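Local coordinates for protein colicin-D (Escherichia coli, PDB 5ZNM) that kills E. coli and closely related bacteria by blocking protein synthesis, pairing a C-terminal tRNase domain with a central domain implicated in passage through the inner membrane, at residues A[40-45]-A[210-215]; A[217-222]-A[229-234]; A[337-342]-A[364-369]. All coordinates share one frame; numbering follows the deposited sequence.

Interaction 1: A[40-45]-A[210-215]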
ATOM      1  N   SER A  40     -25.031  -1.929   7.020  1.00 26.55           N
ATOM      2  CA  SER A  40     -26.124  -1.051   6.585  1.00 25.04           C
ATOM      3  C   SER A  40     -25.706   0.411   6.623  1.00 25.08           C
ATOM      4  O   SER A  40     -25.916   1.161   5.662  1.00 26.83           O
ATOM      5  CB  SER A  40     -27.362  -1.234   7.474  1.00 33.06           C
ATOM      6  OG  SER A  40     -28.098  -2.398   7.155  1.00 44.31           O
ATOM      7  N   VAL A  41     -25.128   0.831   7.748  1.00 22.37           N
ATOM      8  CA  VAL A  41     -24.852   2.244   7.972  1.00 24.17           C
ATOM      9  C   VAL A  41     -23.737   2.740   7.054  1.00 29.82           C
ATOM     10  O   VAL A  41     -23.780   3.877   6.567  1.00 34.98           O
ATOM     11  CB  VAL A  41     -24.536   2.465   9.463  1.00 31.12           C
ATOM     12  CG1 VAL A  41     -23.790   3.741   9.679  1.00 39.12           C
ATOM     13  CG2 VAL A  41     -25.828   2.474  10.266  1.00 30.84           C
ATOM     14  N   MET A  42     -22.733   1.904   6.780  1.00 27.88           N
ATOM     15  CA  MET A  42     -21.646   2.344   5.905  1.00 25.04           C
ATOM     16  C   MET A  42     -22.031   2.332   4.432  1.00 26.34           C
ATOM     17  O   MET A  42     -21.337   2.950   3.617  1.00 28.36           O
ATOM     18  CB  MET A  42     -20.404   1.479   6.096  1.00 29.17           C
ATOM     19  CG  MET A  42     -19.647   1.773   7.372  1.00 29.21           C
ATOM     20  SD  MET A  42     -18.078   0.910   7.409  1.00 26.61           S
ATOM     21  CE  MET A  42     -18.642  -0.791   7.359  1.00 24.23           C
ATOM     22  N   ASN A  43     -23.111   1.648   4.074  1.00 32.18           N
ATOM     23  CA  ASN A  43     -23.559   1.585   2.693  1.00 39.30           C
ATOM     24  C   ASN A  43     -24.650   2.600   2.370  1.00 40.91           C
ATOM     25  O   ASN A  43     -25.205   2.561   1.267  1.00 52.32           O
ATOM     26  CB  ASN A  43     -24.026   0.170   2.362  1.00 36.22           C
ATOM     27  CG  ASN A  43     -22.875  -0.741   2.013  1.00 41.58           C
ATOM     28  OD1 ASN A  43     -22.453  -0.803   0.857  1.00 46.90           O
ATOM     29  ND2 ASN A  43     -22.343  -1.445   3.012  1.00 31.31           N
ATOM     30  N   GLU A  44     -24.963   3.513   3.288  1.00 43.19           N
ATOM     31  CA  GLU A  44     -25.810   4.643   2.924  1.00 52.15           C
ATOM     32  C   GLU A  44     -25.119   5.478   1.847  1.00 49.56           C
ATOM     33  O   GLU A  44     -23.888   5.512   1.752  1.00 46.04           O
ATOM     34  CB  GLU A  44     -26.128   5.501   4.152  1.00 56.88           C
ATOM     35  CG  GLU A  44     -27.046   4.839   5.181  1.00 65.13           C
ATOM     36  CD  GLU A  44     -28.507   5.241   5.027  1.00 78.12           C
ATOM     37  OE1 GLU A  44     -28.779   6.424   4.727  1.00 80.73           O
ATOM     38  OE2 GLU A  44     -29.387   4.373   5.210  1.00 85.25           O
ATOM     39  N   GLN A  45     -25.925   6.162   1.028  1.00 55.48           N
ATOM     40  CA  GLN A  45     -25.392   6.794  -0.178  1.00 51.01           C
ATOM     41  C   GLN A  45     -24.400   7.909   0.149  1.00 41.28           C
ATOM     42  O   GLN A  45     -23.411   8.094  -0.571  1.00 44.43           O
ATOM     43  CB  GLN A  45     -26.538   7.329  -1.043  1.00 59.05           C
ATOM     44  CG  GLN A  45     -27.118   8.684  -0.618  1.00 69.84           C
ATOM     45  CD  GLN A  45     -28.060   8.603   0.576  1.00 77.45           C
ATOM     46  OE1 GLN A  45     -28.061   7.622   1.328  1.00 76.22           O
ATOM     47  NE2 GLN A  45     -28.877   9.644   0.752  1.00 79.27           N
ATOM     48  N   LEU A 210     -18.026   8.360   9.465  1.00 19.35           N
ATOM     49  CA  LEU A 210     -17.993   7.055  10.111  1.00 20.15           C
ATOM     50  C   LEU A 210     -16.551   6.570  10.215  1.00 21.71           C
ATOM     51  O   LEU A 210     -15.713   6.883   9.367  1.00 18.53           O
ATOM     52  CB  LEU A 210     -18.826   6.048   9.314  1.00 16.14           C
ATOM     53  CG  LEU A 210     -20.308   6.393   9.171  1.00 22.91           C
ATOM     54  CD1 LEU A 210     -21.014   5.401   8.263  1.00 23.76           C
ATOM     55  CD2 LEU A 210     -20.982   6.436  10.532  1.00 26.19           C
ATOM     56  N   VAL A 211     -16.261   5.789  11.250  1.00 17.51           N
ATOM     57  CA  VAL A 211     -14.940   5.180  11.371  1.00 15.78           C
ATOM     58  C   VAL A 211     -15.136   3.686  11.541  1.00 16.95           C
ATOM     59  O   VAL A 211     -15.833   3.254  12.467  1.00 18.42           O
ATOM     60  CB  VAL A 211     -14.134   5.757  12.545  1.00 20.79           C
ATOM     61  CG1 VAL A 211     -12.755   5.142  12.587  1.00 22.41           C
ATOM     62  CG2 VAL A 211     -14.009   7.266  12.433  1.00 17.78           C
ATOM     63  N   ASN A 212     -14.546   2.899  10.639  1.00 17.20           N
ATOM     64  CA  ASN A 212     -14.497   1.457  10.813  1.00 18.73           C
ATOM     65  C   ASN A 212     -13.263   1.146  11.668  1.00 17.89           C
ATOM     66  O   ASN A 212     -12.150   1.305  11.176  1.00 19.16           O
ATOM     67  CB  ASN A 212     -14.424   0.750   9.460  1.00 19.92           C
ATOM     68  CG  ASN A 212     -14.500  -0.763   9.581  1.00 21.77           C
ATOM     69  OD1 ASN A 212     -14.348  -1.343  10.669  1.00 17.82           O
ATOM     70  ND2 ASN A 212     -14.700  -1.418   8.444  1.00 18.79           N
ATOM     71  N   PRO A 213     -13.404   0.750  12.920  1.00 17.40           N
ATOM     72  CA  PRO A 213     -12.225   0.572  13.770  1.00 18.96           C
ATOM     73  C   PRO A 213     -11.432  -0.689  13.479  1.00 21.38           C
ATOM     74  O   PRO A 213     -10.349  -0.840  14.046  1.00 21.54           O
ATOM     75  CB  PRO A 213     -12.814   0.535  15.191  1.00 19.80           C
ATOM     76  CG  PRO A 213     -14.184   0.083  15.028  1.00 21.95           C
ATOM     77  CD  PRO A 213     -14.651   0.481  13.654  1.00 12.93           C
ATOM     78  N   VAL A 214     -11.906  -1.581  12.615  1.00 16.89           N
ATOM     79  CA  VAL A 214     -11.187  -2.805  12.280  1.00 19.32           C
ATOM     80  C   VAL A 214     -10.218  -2.490  11.146  1.00 19.51           C
ATOM     81  O   VAL A 214     -10.669  -2.076  10.067  1.00 20.48           O
ATOM     82  CB  VAL A 214     -12.150  -3.924  11.867  1.00 19.35           C
ATOM     83  CG1 VAL A 214     -11.375  -5.212  11.610  1.00 16.45           C
ATOM     84  CG2 VAL A 214     -13.239  -4.144  12.931  1.00 21.92           C
ATOM     85  N   PRO A 215      -8.909  -2.707  11.322  1.00 17.15           N
ATOM     86  CA  PRO A 215      -7.982  -2.519  10.199  1.00 19.22           C
ATOM     87  C   PRO A 215      -8.441  -3.325   8.999  1.00 18.62           C
ATOM     88  O   PRO A 215      -8.916  -4.453   9.126  1.00 18.55           O
ATOM     89  CB  PRO A 215      -6.640  -3.020  10.750  1.00 18.10           C
ATOM     90  CG  PRO A 215      -6.779  -2.841  12.272  1.00 15.06           C
ATOM     91  CD  PRO A 215      -8.219  -3.186  12.539  1.00 13.95           C
TER
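Asn212 ND2, 4.1 Å from CE of Met42, is gripped by two oxygens of the proline-rich loop that follows its strand: it is hydrogen-bonded to the hydroxyl of Thr232 and, more weakly, to the carbonyl O of Pro230. The contact is a helix-on-sheet packing in the central domain. The end of helix 32-42 lies against strand 207-212, which runs parallel to strand 49-51 on one side and antiparallel to strand 194-198 on the other. Asparagine suits the end of this strand because its amide can serve two purposes. While ND2 faces the loop, OD1 accepts from the backbone N of Val214 at 3.1 Å, with an N-H...O angle of 160°, closing an Asx turn around Pro213. The bond is fairly straight at the hydrogen, although the donor sits well above the carbonyl plane and not on a lone pair. CG of Asn212 stands anti to the backbone N (chi1 -175°), which carries the amide off the strand toward the loop. Met42, the last helical residue, crosses this side chain at about a right angle. Its thioether chain is extended as far as SD and bends at the final torsion (chi3 -62°), bringing CE beside the amide and onto Pro230. A long, flexible and unbranched side chain is well suited to filling such a buried, irregular boundary between helix, strand and loop. Nearer the start of segment 210-215, Leu210 supplies the apolar half of the contact. Its branched end reaches up to the helix, where CD1 meets CG of Met42 at 4.0 Å, and Val49 of the neighbouring strand touches both side chains. The closest approach is made by the same methyl, with Leu210 CD1 lying 3.5 Å from CG1 of Val41.

Interaction 2: A[217-222]-A[229-234]. With SO4 (sulfate ion), chain D.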
ATOM      1  N   PRO A 217      -6.950  -3.247   5.143  1.00 23.78           N
ATOM      2  CA  PRO A 217      -6.279  -2.805   3.906  1.00 22.06           C
ATOM      3  C   PRO A 217      -6.959  -3.305   2.641  1.00 28.36           C
ATOM      4  O   PRO A 217      -6.807  -2.689   1.579  1.00 27.59           O
ATOM      5  CB  PRO A 217      -4.859  -3.373   4.063  1.00 23.58           C
ATOM      6  CG  PRO A 217      -5.021  -4.532   4.981  1.00 23.88           C
ATOM      7  CD  PRO A 217      -6.095  -4.128   5.954  1.00 21.70           C
ATOM      8  N   SER A 218      -7.692  -4.412   2.725  1.00 26.87           N
ATOM      9  CA  SER A 218      -8.593  -4.871   1.676  1.00 29.18           C
ATOM     10  C   SER A 218      -9.623  -5.782   2.332  1.00 25.74           C
ATOM     11  O   SER A 218      -9.499  -6.136   3.508  1.00 23.98           O
ATOM     12  CB  SER A 218      -7.834  -5.583   0.546  1.00 42.05           C
ATOM     13  OG  SER A 218      -6.790  -6.396   1.051  1.00 35.43           O
ATOM     14  N   VAL A 219     -10.636  -6.165   1.561  1.00 33.34           N
ATOM     15  CA  VAL A 219     -11.757  -6.939   2.118  1.00 33.81           C
ATOM     16  C   VAL A 219     -11.293  -8.355   2.435  1.00 27.97           C
ATOM     17  O   VAL A 219     -10.710  -9.020   1.564  1.00 26.23           O
ATOM     18  CB  VAL A 219     -12.936  -6.966   1.136  1.00 31.45           C
ATOM     19  CG1 VAL A 219     -14.097  -7.756   1.736  1.00 29.12           C
ATOM     20  CG2 VAL A 219     -13.376  -5.554   0.778  1.00 37.55           C
ATOM     21  N   PRO A 220     -11.533  -8.872   3.638  1.00 27.28           N
ATOM     22  CA  PRO A 220     -11.292 -10.299   3.867  1.00 28.44           C
ATOM     23  C   PRO A 220     -12.315 -11.124   3.112  1.00 37.27           C
ATOM     24  O   PRO A 220     -13.499 -10.787   3.074  1.00 41.98           O
ATOM     25  CB  PRO A 220     -11.446 -10.455   5.383  1.00 28.32           C
ATOM     26  CG  PRO A 220     -12.310  -9.294   5.804  1.00 34.20           C
ATOM     27  CD  PRO A 220     -11.991  -8.173   4.853  1.00 34.44           C
ATOM     28  N   THR A 221     -11.853 -12.206   2.493  1.00 39.68           N
ATOM     29  CA  THR A 221     -12.785 -13.108   1.828  1.00 44.57           C
ATOM     30  C   THR A 221     -13.750 -13.709   2.845  1.00 49.39           C
ATOM     31  O   THR A 221     -13.357 -14.084   3.952  1.00 51.04           O
ATOM     32  CB  THR A 221     -12.026 -14.205   1.095  1.00 46.33           C
ATOM     33  OG1 THR A 221     -10.904 -13.626   0.417  1.00 46.61           O
ATOM     34  CG2 THR A 221     -12.932 -14.874   0.083  1.00 47.59           C
ATOM     35  N   ASP A 222     -15.030 -13.782   2.475  1.00 51.05           N
ATOM     36  CA  ASP A 222     -16.085 -14.202   3.404  1.00 47.49           C
ATOM     37  C   ASP A 222     -16.017 -15.718   3.561  1.00 41.89           C
ATOM     38  O   ASP A 222     -16.797 -16.475   2.981  1.00 37.35           O
ATOM     39  CB  ASP A 222     -17.456 -13.747   2.911  1.00 50.78           C
ATOM     40  CG  ASP A 222     -18.561 -13.982   3.932  1.00 48.28           C
ATOM     41  OD1 ASP A 222     -18.304 -14.636   4.966  1.00 42.43           O
ATOM     42  OD2 ASP A 222     -19.700 -13.523   3.691  1.00 44.52           O
ATOM     43  N   VAL A 229     -16.745  -8.928  10.828  1.00 17.13           N
ATOM     44  CA  VAL A 229     -16.323  -7.528  10.980  1.00 15.74           C
ATOM     45  C   VAL A 229     -17.059  -6.695   9.946  1.00 18.15           C
ATOM     46  O   VAL A 229     -17.468  -7.200   8.902  1.00 19.19           O
ATOM     47  CB  VAL A 229     -14.794  -7.341  10.791  1.00 17.50           C
ATOM     48  CG1 VAL A 229     -13.950  -8.111  11.843  1.00 17.27           C
ATOM     49  CG2 VAL A 229     -14.368  -7.710   9.347  1.00 20.01           C
ATOM     50  N   PRO A 230     -17.241  -5.398  10.233  1.00 15.69           N
ATOM     51  CA  PRO A 230     -17.787  -4.508   9.197  1.00 19.57           C
ATOM     52  C   PRO A 230     -16.827  -4.441   8.027  1.00 17.03           C
ATOM     53  O   PRO A 230     -15.607  -4.498   8.192  1.00 16.83           O
ATOM     54  CB  PRO A 230     -17.897  -3.149   9.903  1.00 20.24           C
ATOM     55  CG  PRO A 230     -17.763  -3.446  11.371  1.00 22.26           C
ATOM     56  CD  PRO A 230     -16.881  -4.653  11.446  1.00 16.88           C
ATOM     57  N   VAL A 231     -17.387  -4.308   6.835  1.00 16.60           N
ATOM     58  CA  VAL A 231     -16.587  -4.235   5.618  1.00 16.79           C
ATOM     59  C   VAL A 231     -16.839  -2.868   4.996  1.00 22.29           C
ATOM     60  O   VAL A 231     -17.966  -2.551   4.596  1.00 24.37           O
ATOM     61  CB  VAL A 231     -16.904  -5.382   4.654  1.00 21.10           C
ATOM     62  CG1 VAL A 231     -16.213  -5.161   3.312  1.00 18.86           C
ATOM     63  CG2 VAL A 231     -16.394  -6.702   5.265  1.00 21.71           C
ATOM     64  N   THR A 232     -15.810  -2.040   4.973  1.00 20.93           N
ATOM     65  CA  THR A 232     -15.927  -0.727   4.344  1.00 24.17           C
ATOM     66  C   THR A 232     -16.006  -0.885   2.828  1.00 21.56           C
ATOM     67  O   THR A 232     -15.218  -1.652   2.250  1.00 18.41           O
ATOM     68  CB  THR A 232     -14.726   0.136   4.723  1.00 21.06           C
ATOM     69  OG1 THR A 232     -14.627   0.206   6.148  1.00 23.33           O
ATOM     70  CG2 THR A 232     -14.872   1.548   4.150  1.00 26.06           C
ATOM     71  N   PRO A 233     -16.952  -0.224   2.153  1.00 22.02           N
ATOM     72  CA  PRO A 233     -17.003  -0.321   0.687  1.00 24.81           C
ATOM     73  C   PRO A 233     -15.701   0.178   0.087  1.00 21.15           C
ATOM     74  O   PRO A 233     -15.168   1.205   0.500  1.00 24.00           O
ATOM     75  CB  PRO A 233     -18.189   0.577   0.310  1.00 26.35           C
ATOM     76  CG  PRO A 233     -19.065   0.532   1.535  1.00 24.37           C
ATOM     77  CD  PRO A 233     -18.116   0.498   2.696  1.00 19.67           C
ATOM     78  N   VAL A 234     -15.182  -0.567  -0.871  1.00 20.22           N
ATOM     79  CA  VAL A 234     -13.870  -0.301  -1.436  1.00 27.13           C
ATOM     80  C   VAL A 234     -14.046   0.486  -2.722  1.00 30.01           C
ATOM     81  O   VAL A 234     -15.014   0.283  -3.464  1.00 28.90           O
ATOM     82  CB  VAL A 234     -13.099  -1.613  -1.664  1.00 33.68           C
ATOM     83  CG1 VAL A 234     -11.791  -1.365  -2.400  1.00 32.20           C
ATOM     84  CG2 VAL A 234     -12.827  -2.264  -0.316  1.00 32.75           C
TER
HETATM   85  S   SO4 D 702      -7.990 -13.925   2.577  1.00 46.26           S
HETATM   86  O1  SO4 D 702      -8.254 -15.050   3.476  1.00 43.48           O
HETATM   87  O2  SO4 D 702      -8.614 -14.203   1.282  1.00 51.95           O
HETATM   88  O3  SO4 D 702      -8.549 -12.697   3.142  1.00 44.53           O
HETATM   89  O4  SO4 D 702      -6.549 -13.760   2.369  1.00 42.95           O
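The puckered pyrrolidine ring of Pro220 turns its CG corner to CG2 of Val229 at 4.4 Å, a loose touch, and also packs on His226. The two segments are limbs of one long loop of the central domain, between strands 207-212 and 243-244, and neither is helix or strand. Val219 makes the two closer contacts between the limbs. With its CG1 anti to the backbone N (chi1 -179°), CG1 of Val231 rests against both its methyls, 3.7 Å from CG1 and 3.8 Å from CG2, while CG2 also meets CG2 of Val234 at 3.5 Å. A beta-branched side chain suits this place because it can serve two partners at once. Beyond Pro220, the hydroxyl of Thr221 donates to O2 of a sulfate at 2.5 Å, a length short enough to be doubtful in detail, and its backbone N makes a weak bond to O3. His226 NE2 binds the same ion, which probably came from the crystallisation liquor. Directional bonds to the second limb come from Gln216, outside both segments; the surface contact itself is methyl and ring packing, and probably owes its hold to shape and exclusion of water.

Interaction 3: A[337-342]-A[364-369]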
ATOM      1  N   GLY A 337     -35.545  19.659 -22.695  1.00 22.14           N
ATOM      2  CA  GLY A 337     -34.630  19.904 -23.780  1.00 23.91           C
ATOM      3  C   GLY A 337     -33.167  19.738 -23.410  1.00 20.37           C
ATOM      4  O   GLY A 337     -32.786  19.038 -22.457  1.00 19.31           O
ATOM      5  N   THR A 338     -32.328  20.418 -24.188  1.00 18.94           N
ATOM      6  CA  THR A 338     -30.890  20.198 -24.124  1.00 21.76           C
ATOM      7  C   THR A 338     -30.175  21.453 -24.595  1.00 22.14           C
ATOM      8  O   THR A 338     -30.767  22.324 -25.244  1.00 21.28           O
ATOM      9  CB  THR A 338     -30.469  18.994 -24.981  1.00 27.46           C
ATOM     10  OG1 THR A 338     -29.078  18.715 -24.769  1.00 27.51           O
ATOM     11  CG2 THR A 338     -30.714  19.286 -26.461  1.00 20.22           C
ATOM     12  N   TYR A 339     -28.885  21.536 -24.261  1.00 18.77           N
ATOM     13  CA  TYR A 339     -28.037  22.664 -24.646  1.00 22.78           C
ATOM     14  C   TYR A 339     -27.053  22.163 -25.705  1.00 27.10           C
ATOM     15  O   TYR A 339     -26.139  21.389 -25.393  1.00 23.58           O
ATOM     16  CB  TYR A 339     -27.343  23.249 -23.414  1.00 17.71           C
ATOM     17  CG  TYR A 339     -26.465  24.462 -23.665  1.00 17.28           C
ATOM     18  CD1 TYR A 339     -27.007  25.653 -24.122  1.00 25.57           C
ATOM     19  CD2 TYR A 339     -25.097  24.417 -23.416  1.00 20.14           C
ATOM     20  CE1 TYR A 339     -26.219  26.756 -24.339  1.00 27.99           C
ATOM     21  CE2 TYR A 339     -24.290  25.525 -23.636  1.00 22.53           C
ATOM     22  CZ  TYR A 339     -24.867  26.699 -24.087  1.00 28.08           C
ATOM     23  OH  TYR A 339     -24.094  27.818 -24.314  1.00 29.41           O
ATOM     24  N   ARG A 340     -27.248  22.622 -26.949  1.00 30.89           N
ATOM     25  CA  ARG A 340     -26.592  22.046 -28.128  1.00 41.42           C
ATOM     26  C   ARG A 340     -25.079  21.954 -27.956  1.00 33.64           C
ATOM     27  O   ARG A 340     -24.463  20.937 -28.294  1.00 35.54           O
ATOM     28  CB  ARG A 340     -26.953  22.884 -29.369  1.00 52.08           C
ATOM     29  CG  ARG A 340     -25.879  23.887 -29.810  1.00 63.63           C
ATOM     30  CD  ARG A 340     -26.357  24.934 -30.816  1.00 69.12           C
ATOM     31  NE  ARG A 340     -25.390  26.023 -30.883  1.00 72.24           N
ATOM     32  CZ  ARG A 340     -25.647  27.249 -31.321  1.00 74.78           C
ATOM     33  NH1 ARG A 340     -26.859  27.574 -31.750  1.00 74.50           N
ATOM     34  NH2 ARG A 340     -24.678  28.154 -31.322  1.00 77.59           N
ATOM     35  N   ARG A 341     -24.477  22.994 -27.383  1.00 29.24           N
ATOM     36  CA  ARG A 341     -23.034  23.115 -27.266  1.00 27.26           C
ATOM     37  C   ARG A 341     -22.430  22.045 -26.354  1.00 32.91           C
ATOM     38  O   ARG A 341     -21.241  21.736 -26.486  1.00 36.37           O
ATOM     39  CB  ARG A 341     -22.750  24.534 -26.773  1.00 33.24           C
ATOM     40  CG  ARG A 341     -21.315  24.933 -26.562  1.00 42.60           C
ATOM     41  CD  ARG A 341     -21.284  26.416 -26.172  1.00 47.22           C
ATOM     42  NE  ARG A 341     -21.815  27.255 -27.243  1.00 48.17           N
ATOM     43  CZ  ARG A 341     -21.129  27.559 -28.344  1.00 50.62           C
ATOM     44  NH1 ARG A 341     -19.894  27.090 -28.508  1.00 50.39           N
ATOM     45  NH2 ARG A 341     -21.669  28.322 -29.282  1.00 40.12           N
ATOM     46  N   GLU A 342     -23.226  21.453 -25.463  1.00 29.78           N
ATOM     47  CA  GLU A 342     -22.782  20.420 -24.525  1.00 31.47           C
ATOM     48  C   GLU A 342     -23.553  19.134 -24.811  1.00 27.53           C
ATOM     49  O   GLU A 342     -24.651  18.931 -24.294  1.00 27.45           O
ATOM     50  CB  GLU A 342     -22.980  20.875 -23.085  1.00 24.73           C
ATOM     51  CG  GLU A 342     -22.005  21.945 -22.661  1.00 34.58           C
ATOM     52  CD  GLU A 342     -20.589  21.415 -22.501  1.00 44.96           C
ATOM     53  OE1 GLU A 342     -20.429  20.220 -22.175  1.00 46.54           O
ATOM     54  OE2 GLU A 342     -19.636  22.195 -22.702  1.00 46.71           O
ATOM     55  N   GLU A 364     -22.226  17.792 -13.975  1.00 21.08           N
ATOM     56  CA  GLU A 364     -21.704  19.088 -13.560  1.00 20.08           C
ATOM     57  C   GLU A 364     -22.667  20.205 -13.920  1.00 19.76           C
ATOM     58  O   GLU A 364     -23.123  20.290 -15.064  1.00 22.90           O
ATOM     59  CB  GLU A 364     -20.368  19.379 -14.238  1.00 29.69           C
ATOM     60  CG  GLU A 364     -19.157  18.700 -13.646  1.00 42.31           C
ATOM     61  CD  GLU A 364     -17.890  19.110 -14.398  1.00 46.76           C
ATOM     62  OE1 GLU A 364     -17.859  20.235 -14.922  1.00 42.89           O
ATOM     63  OE2 GLU A 364     -16.949  18.308 -14.476  1.00 52.20           O
ATOM     64  N   PHE A 365     -22.931  21.090 -12.963  1.00 21.67           N
ATOM     65  CA  PHE A 365     -23.589  22.341 -13.298  1.00 14.97           C
ATOM     66  C   PHE A 365     -22.750  23.113 -14.318  1.00 19.45           C
ATOM     67  O   PHE A 365     -21.548  23.317 -14.125  1.00 13.72           O
ATOM     68  CB  PHE A 365     -23.807  23.175 -12.034  1.00 15.69           C
ATOM     69  CG  PHE A 365     -24.098  24.626 -12.306  1.00 15.61           C
ATOM     70  CD1 PHE A 365     -25.356  25.028 -12.739  1.00 16.10           C
ATOM     71  CD2 PHE A 365     -23.123  25.589 -12.113  1.00 16.02           C
ATOM     72  CE1 PHE A 365     -25.632  26.356 -12.990  1.00 15.82           C
ATOM     73  CE2 PHE A 365     -23.399  26.937 -12.352  1.00 15.79           C
ATOM     74  CZ  PHE A 365     -24.656  27.314 -12.793  1.00 14.94           C
ATOM     75  N   LEU A 366     -23.386  23.549 -15.404  1.00 18.61           N
ATOM     76  CA  LEU A 366     -22.698  24.369 -16.397  1.00 18.80           C
ATOM     77  C   LEU A 366     -23.039  25.849 -16.260  1.00 17.60           C
ATOM     78  O   LEU A 366     -22.145  26.681 -16.076  1.00 15.46           O
ATOM     79  CB  LEU A 366     -23.033  23.876 -17.808  1.00 22.18           C
ATOM     80  CG  LEU A 366     -22.428  24.765 -18.905  1.00 23.92           C
ATOM     81  CD1 LEU A 366     -20.901  24.729 -18.876  1.00 26.05           C
ATOM     82  CD2 LEU A 366     -22.978  24.383 -20.263  1.00 22.49           C
ATOM     83  N   SER A 367     -24.319  26.195 -16.354  1.00 14.61           N
ATOM     84  CA  SER A 367     -24.737  27.590 -16.335  1.00 15.47           C
ATOM     85  C   SER A 367     -26.250  27.626 -16.149  1.00 17.57           C
ATOM     86  O   SER A 367     -26.916  26.587 -16.123  1.00 15.41           O
ATOM     87  CB  SER A 367     -24.336  28.315 -17.631  1.00 15.72           C
ATOM     88  OG  SER A 367     -24.473  29.708 -17.458  1.00 19.68           O
ATOM     89  N   GLY A 368     -26.781  28.838 -16.029  1.00 15.27           N
ATOM     90  CA  GLY A 368     -28.217  29.039 -16.002  1.00 12.90           C
ATOM     91  C   GLY A 368     -28.542  30.508 -16.152  1.00 16.81           C
ATOM     92  O   GLY A 368     -27.686  31.375 -15.935  1.00 14.31           O
ATOM     93  N   TRP A 369     -29.802  30.779 -16.493  1.00 14.78           N
ATOM     94  CA  TRP A 369     -30.244  32.145 -16.761  1.00 17.04           C
ATOM     95  C   TRP A 369     -31.752  32.147 -16.959  1.00 14.77           C
ATOM     96  O   TRP A 369     -32.402  31.094 -16.968  1.00 15.75           O
ATOM     97  CB  TRP A 369     -29.533  32.755 -17.982  1.00 18.83           C
ATOM     98  CG  TRP A 369     -29.719  32.032 -19.310  1.00 17.64           C
ATOM     99  CD1 TRP A 369     -30.770  32.163 -20.185  1.00 18.25           C
ATOM    100  CD2 TRP A 369     -28.796  31.122 -19.930  1.00 19.47           C
ATOM    101  NE1 TRP A 369     -30.557  31.377 -21.301  1.00 23.04           N
ATOM    102  CE2 TRP A 369     -29.358  30.725 -21.164  1.00 20.87           C
ATOM    103  CE3 TRP A 369     -27.556  30.591 -19.552  1.00 17.05           C
ATOM    104  CZ2 TRP A 369     -28.718  29.825 -22.026  1.00 22.27           C
ATOM    105  CZ3 TRP A 369     -26.916  29.691 -20.419  1.00 20.83           C
ATOM    106  CH2 TRP A 369     -27.506  29.319 -21.634  1.00 21.63           C
TER
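Tyr339 stands across both Leu366 and Trp369, meeting each side chain at about a right angle. The three form a surface cluster on the antiparallel sheet of the C-terminal tRNase domain. Strand 365-370 is an edge strand of that sheet, and segment 337-342 belongs to the loop joining strands 334-335 and 346-349. Opposite sides of the tyrosine ring serve different partners: CE2 lies 3.8 Å from CD2 of Leu366, and CE1 lies 3.9 Å from CH2 of Trp369. CE1 arrives at the edge of the indole, near its plane, whereas CH2 approaches the tyrosine ring obliquely, so the pair is not a face-to-face stack. An aromatic residue suits this position because its broad, rigid ring can bridge two side chains that are three residues apart on the strand. In a regular strand such residues would point to opposite faces. Here the near-helical backbone angles of Leu366, together with backbone bonds from both Leu366 and Ser367 to Ile358, are consistent with a classic beta bulge, which would help both side chains face the loop. Ile358, on the adjacent strand, touches all three members of the cluster. The loop is folded by a type I turn from Tyr339 to Glu342, closed by Glu342 N to Tyr339 O at 2.9 Å, and this brings Glu342 round to the same leucine. Its chain bends at chi2 (-71°), and CG lies 3.6 Å from CD2 of Leu366, the two side chains crossing at a slant. Glutamate suits this partly exposed place, since its methylenes can pack on the leucine while the carboxylate, probably charged, ends the chain beyond them. Trp369 takes chi1 60°, placing CG between its backbone N and carbonyl carbon, and OG of Ser367 lies in plane at the edge of its indole.

In the fold
The contacts follow one another along the chain. Interactions 1 and 2 are neighbours, with centres 10 Å apart, in the central domain: strand 207-212 leads out of interaction 1 into the loop whose limbs form interaction 2. They touch directly, since Asn212 and Met42 of the first meet Pro230, Val231 and Thr232 of the second, and both reach the second subunit. Interaction 3 stands apart in the tRNase domain, on a different sheet; its centre is 36 Å from that of interaction 1 and 40 Å from that of interaction 2, with nearest atoms about 17 and 21 Å away. The layout is consistent with a toxin whose nuclease domain is a separate module from the central domain implicated in translocation.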